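Local coordinates for protein acetyltransferase, GNAT family (Streptococcus pneumoniae, PDB 2I79) that probably transfers an acetyl group from acetyl coenzyme A, which it binds, to an amine substrate, as GNAT-family acetyltransferases do, at residues Glu4-Leu18 against Ile60-Ile73. Numbering follows the deposited sequence.
Sequences ELLIREAEPKDAAEL and ITLLAFLNGKIAGI
Leu6 and Phe65 form a hydrogen-bonded antiparallel pair where strand 5-9 runs against strand 60-66. Leu6 N donates to Phe65 O (2.9 Å), and Phe65 N returns a bond to Leu6 O (2.7 Å). Arg8 pairs with Leu63 in the same way, and Ala10 N extends the ladder to Thr61 O. Between them, CA-H...O contacts such as Ala64 CA to Leu6 O fill the non-hydrogen-bonded positions.

The dense part lies on the face that carries Leu63 and Phe65. Leu63 CD1 packs on Ala10 CB (3.7 Å) and touches Asp14 OD2. Its other branch, CD2, meets Leu18 CD1, which also presses on Ile73 CG2 (3.6 Å). Ile70 CD1 lies against the helix backbone near Leu18 N. Arg8 leaves the strand with CG between its backbone N and carbonyl carbon (chi1 63°), then runs extended to NE. Phe65 CE2 and CZ lie over one face of the guanidinium, Glu11 OE2 over the other. Arg8 NH2 is 3.4 Å from Phe65 CZ, and the two planes are 42° apart. Arg8 NH1 and NH2 grip the two oxygens of Asp14 end-on; Arg8 NH1 to Asp14 OD2 is 2.8 Å and almost straight (178°). Glu11 N also donates to Asp14 OD2, from above the carboxylate plane. The salt bridge ties the 3-10 turn 12-14 back to strand 5-9.

The turn end is looser. Glu4, Asn67 and Lys69 are exposed. A water accepts from Gly68 N and gives a weak bond to Glu4 O.

Leu66 to Lys69 is a type I' turn, making 60-66 and 69-77 a beta hairpin. With strand 5-9, outermost within this chain, and helices 15-26 and 43-55, it forms the N-terminal half of the GNAT fold. Helix 103-117 packs on Leu5, Ile7 and Ala64, while helices 15-26 and 43-55 lie across the opposite face.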
loop_
_atom_site.group_PDB
_atom_site.type_symbol
_atom_site.label_atom_id
_atom_site.label_comp_id
_atom_site.label_asym_id
_atom_site.label_seq_id
_atom_site.Cartn_x
_atom_site.Cartn_y
_atom_site.Cartn_z
ATOM N N GLU A 4 -13.301 -0.593 -33.242
ATOM C CA GLU A 4 -12.060 -1.292 -33.300
ATOM C C GLU A 4 -11.503 -1.402 -31.878
ATOM O O GLU A 4 -11.439 -0.405 -31.158
ATOM C CB GLU A 4 -11.149 -0.484 -34.201
ATOM C CG GLU A 4 -9.842 -1.125 -34.509
ATOM C CD GLU A 4 -9.118 -0.362 -35.617
ATOM O OE1 GLU A 4 -9.362 0.878 -35.734
ATOM O OE2 GLU A 4 -8.337 -1.014 -36.368
ATOM N N LEU A 5 -11.120 -2.612 -31.474
ATOM C CA LEU A 5 -10.595 -2.875 -30.114
ATOM C C LEU A 5 -9.193 -3.462 -30.165
ATOM O O LEU A 5 -8.964 -4.412 -30.887
ATOM C CB LEU A 5 -11.506 -3.849 -29.352
ATOM C CG LEU A 5 -11.113 -4.216 -27.904
ATOM C CD1 LEU A 5 -11.020 -2.963 -27.001
ATOM C CD2 LEU A 5 -12.070 -5.215 -27.263
ATOM N N LEU A 6 -8.268 -2.914 -29.387
ATOM C CA LEU A 6 -6.995 -3.608 -29.098
ATOM C C LEU A 6 -6.766 -3.670 -27.580
ATOM O O LEU A 6 -6.884 -2.666 -26.890
ATOM C CB LEU A 6 -5.791 -2.922 -29.809
ATOM C CG LEU A 6 -4.370 -3.408 -29.437
ATOM C CD1 LEU A 6 -4.095 -4.859 -29.882
ATOM C CD2 LEU A 6 -3.340 -2.492 -30.043
ATOM N N ILE A 7 -6.466 -4.857 -27.066
ATOM C CA ILE A 7 -5.977 -4.999 -25.698
ATOM C C ILE A 7 -4.574 -5.574 -25.761
ATOM O O ILE A 7 -4.340 -6.604 -26.417
ATOM C CB ILE A 7 -6.874 -5.870 -24.833
ATOM C CG1 ILE A 7 -8.221 -5.161 -24.648
ATOM C CG2 ILE A 7 -6.196 -6.129 -23.480
ATOM C CD1 ILE A 7 -9.259 -5.926 -23.826
ATOM N N ARG A 8 -3.638 -4.879 -25.116
ATOM C CA ARG A 8 -2.240 -5.334 -25.035
ATOM C C ARG A 8 -1.469 -4.648 -23.909
ATOM O O ARG A 8 -1.867 -3.586 -23.415
ATOM C CB ARG A 8 -1.488 -5.059 -26.349
ATOM C CG ARG A 8 -1.358 -3.592 -26.714
ATOM C CD ARG A 8 -0.211 -3.342 -27.693
ATOM N NE ARG A 8 -0.212 -1.972 -28.215
ATOM C CZ ARG A 8 0.231 -0.905 -27.555
ATOM N NH1 ARG A 8 0.743 -1.026 -26.336
ATOM N NH2 ARG A 8 0.188 0.290 -28.124
ATOM N N GLU A 9 -0.323 -5.226 -23.581
ATOM C CA GLU A 9 0.594 -4.640 -22.596
ATOM C C GLU A 9 1.041 -3.252 -23.027
ATOM O O GLU A 9 1.318 -3.036 -24.208
ATOM C CB GLU A 9 1.812 -5.551 -22.407
ATOM C CG GLU A 9 2.662 -5.179 -21.228
ATOM C CD GLU A 9 3.670 -6.282 -20.813
ATOM O OE1 GLU A 9 3.647 -7.412 -21.370
ATOM O OE2 GLU A 9 4.470 -6.007 -19.894
ATOM N N ALA A 10 1.095 -2.317 -22.078
ATOM C CA ALA A 10 1.602 -0.973 -22.333
ATOM C C ALA A 10 3.083 -1.031 -22.712
ATOM O O ALA A 10 3.828 -1.864 -22.184
ATOM C CB ALA A 10 1.421 -0.084 -21.108
ATOM N N GLU A 11 3.492 -0.163 -23.638
ATOM C CA GLU A 11 4.922 0.028 -23.979
ATOM C C GLU A 11 5.350 1.476 -23.717
ATOM O O GLU A 11 4.521 2.381 -23.695
ATOM C CB GLU A 11 5.201 -0.342 -25.444
ATOM C CG GLU A 11 4.846 -1.809 -25.799
ATOM C CD GLU A 11 4.644 -2.029 -27.310
ATOM O OE1 GLU A 11 5.495 -1.546 -28.103
ATOM O OE2 GLU A 11 3.645 -2.678 -27.706
ATOM N N PRO A 12 6.657 1.698 -23.488
ATOM C CA PRO A 12 7.147 3.075 -23.257
ATOM C C PRO A 12 6.624 4.101 -24.277
ATOM O O PRO A 12 6.369 5.241 -23.913
ATOM C CB PRO A 12 8.691 2.921 -23.324
ATOM C CG PRO A 12 8.908 1.501 -23.903
ATOM C CD PRO A 12 7.747 0.710 -23.411
ATOM N N LYS A 13 6.423 3.687 -25.523
ATOM C CA LYS A 13 5.831 4.559 -26.549
ATOM C C LYS A 13 4.411 5.102 -26.230
ATOM O O LYS A 13 4.006 6.142 -26.784
ATOM C CB LYS A 13 5.816 3.857 -27.921
ATOM C CG LYS A 13 4.920 2.599 -27.980
ATOM C CD LYS A 13 4.410 2.295 -29.397
ATOM C CE LYS A 13 3.600 0.990 -29.437
ATOM N NZ LYS A 13 2.915 0.774 -30.766
ATOM N N ASP A 14 3.666 4.399 -25.366
ATOM C CA ASP A 14 2.344 4.825 -24.939
ATOM C C ASP A 14 2.337 5.926 -23.846
ATOM O O ASP A 14 1.268 6.414 -23.481
ATOM C CB ASP A 14 1.545 3.621 -24.402
ATOM C CG ASP A 14 1.497 2.453 -25.390
ATOM O OD1 ASP A 14 1.344 2.689 -26.588
ATOM O OD2 ASP A 14 1.603 1.286 -24.960
ATOM N N ALA A 15 3.494 6.290 -23.309
ATOM C CA ALA A 15 3.571 7.156 -22.118
ATOM C C ALA A 15 2.682 8.423 -22.149
ATOM O O ALA A 15 1.976 8.727 -21.184
ATOM C CB ALA A 15 5.032 7.549 -21.884
ATOM N N ALA A 16 2.736 9.152 -23.256
ATOM C CA ALA A 16 2.061 10.441 -23.392
ATOM C C ALA A 16 0.562 10.248 -23.423
ATOM O O ALA A 16 -0.179 10.986 -22.761
ATOM C CB ALA A 16 2.562 11.186 -24.697
ATOM N N GLU A 17 0.115 9.261 -24.203
ATOM C CA GLU A 17 -1.328 8.954 -24.306
ATOM C C GLU A 17 -1.858 8.428 -22.989
ATOM O O GLU A 17 -2.977 8.742 -22.605
ATOM C CB GLU A 17 -1.619 7.930 -25.395
ATOM C CG GLU A 17 -1.407 8.386 -26.824
ATOM C CD GLU A 17 -1.291 7.183 -27.780
ATOM O OE1 GLU A 17 -2.341 6.567 -28.076
ATOM O OE2 GLU A 17 -0.156 6.846 -28.197
ATOM N N LEU A 18 -1.058 7.627 -22.298
ATOM C CA LEU A 18 -1.465 7.075 -21.013
ATOM C C LEU A 18 -1.557 8.168 -19.959
ATOM O O LEU A 18 -2.461 8.153 -19.155
ATOM C CB LEU A 18 -0.505 5.965 -20.571
ATOM C CG LEU A 18 -0.826 5.266 -19.231
ATOM C CD1 LEU A 18 -2.322 4.821 -19.113
ATOM C CD2 LEU A 18 0.124 4.120 -19.048
ATOM N N ILE A 60 2.300 -5.653 -14.057
ATOM C CA ILE A 60 1.868 -5.413 -15.433
ATOM C C ILE A 60 0.907 -4.237 -15.567
ATOM O O ILE A 60 0.096 -3.978 -14.678
ATOM C CB ILE A 60 1.211 -6.676 -16.049
ATOM C CG1 ILE A 60 1.139 -6.552 -17.582
ATOM C CG2 ILE A 60 -0.155 -6.915 -15.478
ATOM C CD1 ILE A 60 1.180 -7.905 -18.314
ATOM N N THR A 61 0.985 -3.559 -16.712
ATOM C CA THR A 61 0.003 -2.578 -17.126
ATOM C C THR A 61 -0.529 -2.970 -18.504
ATOM O O THR A 61 0.236 -3.084 -19.452
ATOM C CB THR A 61 0.579 -1.164 -17.211
ATOM O OG1 THR A 61 1.067 -0.787 -15.941
ATOM C CG2 THR A 61 -0.488 -0.130 -17.670
ATOM N N LEU A 62 -1.840 -3.198 -18.576
ATOM C CA LEU A 62 -2.553 -3.529 -19.810
ATOM C C LEU A 62 -3.446 -2.375 -20.232
ATOM O O LEU A 62 -4.143 -1.777 -19.407
ATOM C CB LEU A 62 -3.434 -4.759 -19.620
ATOM C CG LEU A 62 -2.773 -6.139 -19.406
ATOM C CD1 LEU A 62 -3.850 -7.197 -19.145
ATOM C CD2 LEU A 62 -1.905 -6.563 -20.572
ATOM N N LEU A 63 -3.441 -2.094 -21.531
ATOM C CA LEU A 63 -4.215 -1.016 -22.107
ATOM C C LEU A 63 -5.299 -1.547 -23.066
ATOM O O LEU A 63 -5.076 -2.534 -23.779
ATOM C CB LEU A 63 -3.276 -0.093 -22.883
ATOM C CG LEU A 63 -2.071 0.537 -22.164
ATOM C CD1 LEU A 63 -1.277 1.415 -23.114
ATOM C CD2 LEU A 63 -2.502 1.329 -20.943
ATOM N N ALA A 64 -6.452 -0.885 -23.085
ATOM C CA ALA A 64 -7.480 -1.113 -24.098
ATOM C C ALA A 64 -7.566 0.128 -24.965
ATOM O O ALA A 64 -7.796 1.210 -24.456
ATOM C CB ALA A 64 -8.828 -1.401 -23.443
ATOM N N PHE A 65 -7.349 -0.039 -26.275
ATOM C CA PHE A 65 -7.588 0.996 -27.258
ATOM C C PHE A 65 -8.933 0.724 -27.935
ATOM O O PHE A 65 -9.178 -0.368 -28.454
ATOM C CB PHE A 65 -6.477 1.029 -28.319
ATOM C CG PHE A 65 -5.104 1.317 -27.760
ATOM C CD1 PHE A 65 -4.578 2.594 -27.811
ATOM C CD2 PHE A 65 -4.351 0.298 -27.172
ATOM C CE1 PHE A 65 -3.302 2.851 -27.307
ATOM C CE2 PHE A 65 -3.102 0.533 -26.652
ATOM C CZ PHE A 65 -2.564 1.809 -26.711
ATOM N N LEU A 66 -9.801 1.728 -27.901
ATOM C CA LEU A 66 -11.045 1.731 -28.649
ATOM C C LEU A 66 -10.906 2.778 -29.733
ATOM O O LEU A 66 -10.626 3.957 -29.444
ATOM C CB LEU A 66 -12.195 2.091 -27.733
ATOM C CG LEU A 66 -13.505 1.348 -27.801
ATOM C CD1 LEU A 66 -13.398 -0.169 -28.161
ATOM C CD2 LEU A 66 -14.127 1.576 -26.410
ATOM N N ASN A 67 -11.076 2.332 -30.977
ATOM C CA ASN A 67 -10.897 3.195 -32.139
ATOM C C ASN A 67 -9.562 3.972 -32.122
ATOM O O ASN A 67 -9.517 5.166 -32.416
ATOM C CB ASN A 67 -12.124 4.104 -32.260
ATOM C CG ASN A 67 -13.405 3.292 -32.377
ATOM O OD1 ASN A 67 -14.416 3.565 -31.725
ATOM N ND2 ASN A 67 -13.332 2.239 -33.157
ATOM N N GLY A 68 -8.486 3.270 -31.768
ATOM C CA GLY A 68 -7.147 3.868 -31.745
ATOM C C GLY A 68 -6.807 4.755 -30.552
ATOM O O GLY A 68 -5.718 5.294 -30.508
ATOM N N LYS A 69 -7.727 4.923 -29.601
ATOM C CA LYS A 69 -7.456 5.710 -28.390
ATOM C C LYS A 69 -7.627 4.865 -27.136
ATOM O O LYS A 69 -8.575 4.072 -27.053
ATOM C CB LYS A 69 -8.408 6.913 -28.289
ATOM C CG LYS A 69 -8.308 7.925 -29.422
ATOM C CD LYS A 69 -6.846 8.506 -29.642
ATOM C CE LYS A 69 -6.427 9.551 -28.584
ATOM N NZ LYS A 69 -5.004 9.966 -28.786
ATOM N N ILE A 70 -6.734 5.054 -26.160
ATOM C CA ILE A 70 -6.840 4.385 -24.859
ATOM C C ILE A 70 -8.203 4.679 -24.236
ATOM O O ILE A 70 -8.565 5.855 -24.030
ATOM C CB ILE A 70 -5.734 4.844 -23.843
ATOM C CG1 ILE A 70 -4.343 4.593 -24.404
ATOM C CG2 ILE A 70 -5.906 4.114 -22.481
ATOM C CD1 ILE A 70 -3.182 5.019 -23.438
ATOM N N ALA A 71 -8.943 3.596 -23.954
ATOM C CA ALA A 71 -10.253 3.655 -23.343
ATOM C C ALA A 71 -10.282 3.117 -21.893
ATOM O O ALA A 71 -11.218 3.417 -21.144
ATOM C CB ALA A 71 -11.256 2.886 -24.210
ATOM N N GLY A 72 -9.261 2.332 -21.523
ATOM C CA GLY A 72 -9.187 1.716 -20.214
ATOM C C GLY A 72 -7.803 1.183 -19.874
ATOM O O GLY A 72 -6.983 0.958 -20.756
ATOM N N ILE A 73 -7.523 1.034 -18.588
ATOM C CA ILE A 73 -6.277 0.421 -18.129
ATOM C C ILE A 73 -6.521 -0.490 -16.946
ATOM O O ILE A 73 -7.421 -0.252 -16.145
ATOM C CB ILE A 73 -5.197 1.467 -17.751
ATOM C CG1 ILE A 73 -5.580 2.269 -16.507
ATOM C CG2 ILE A 73 -4.919 2.387 -18.939
ATOM C CD1 ILE A 73 -4.815 1.802 -15.235
HETATM O O HOH W 1 -8.362 0.525 -31.537
#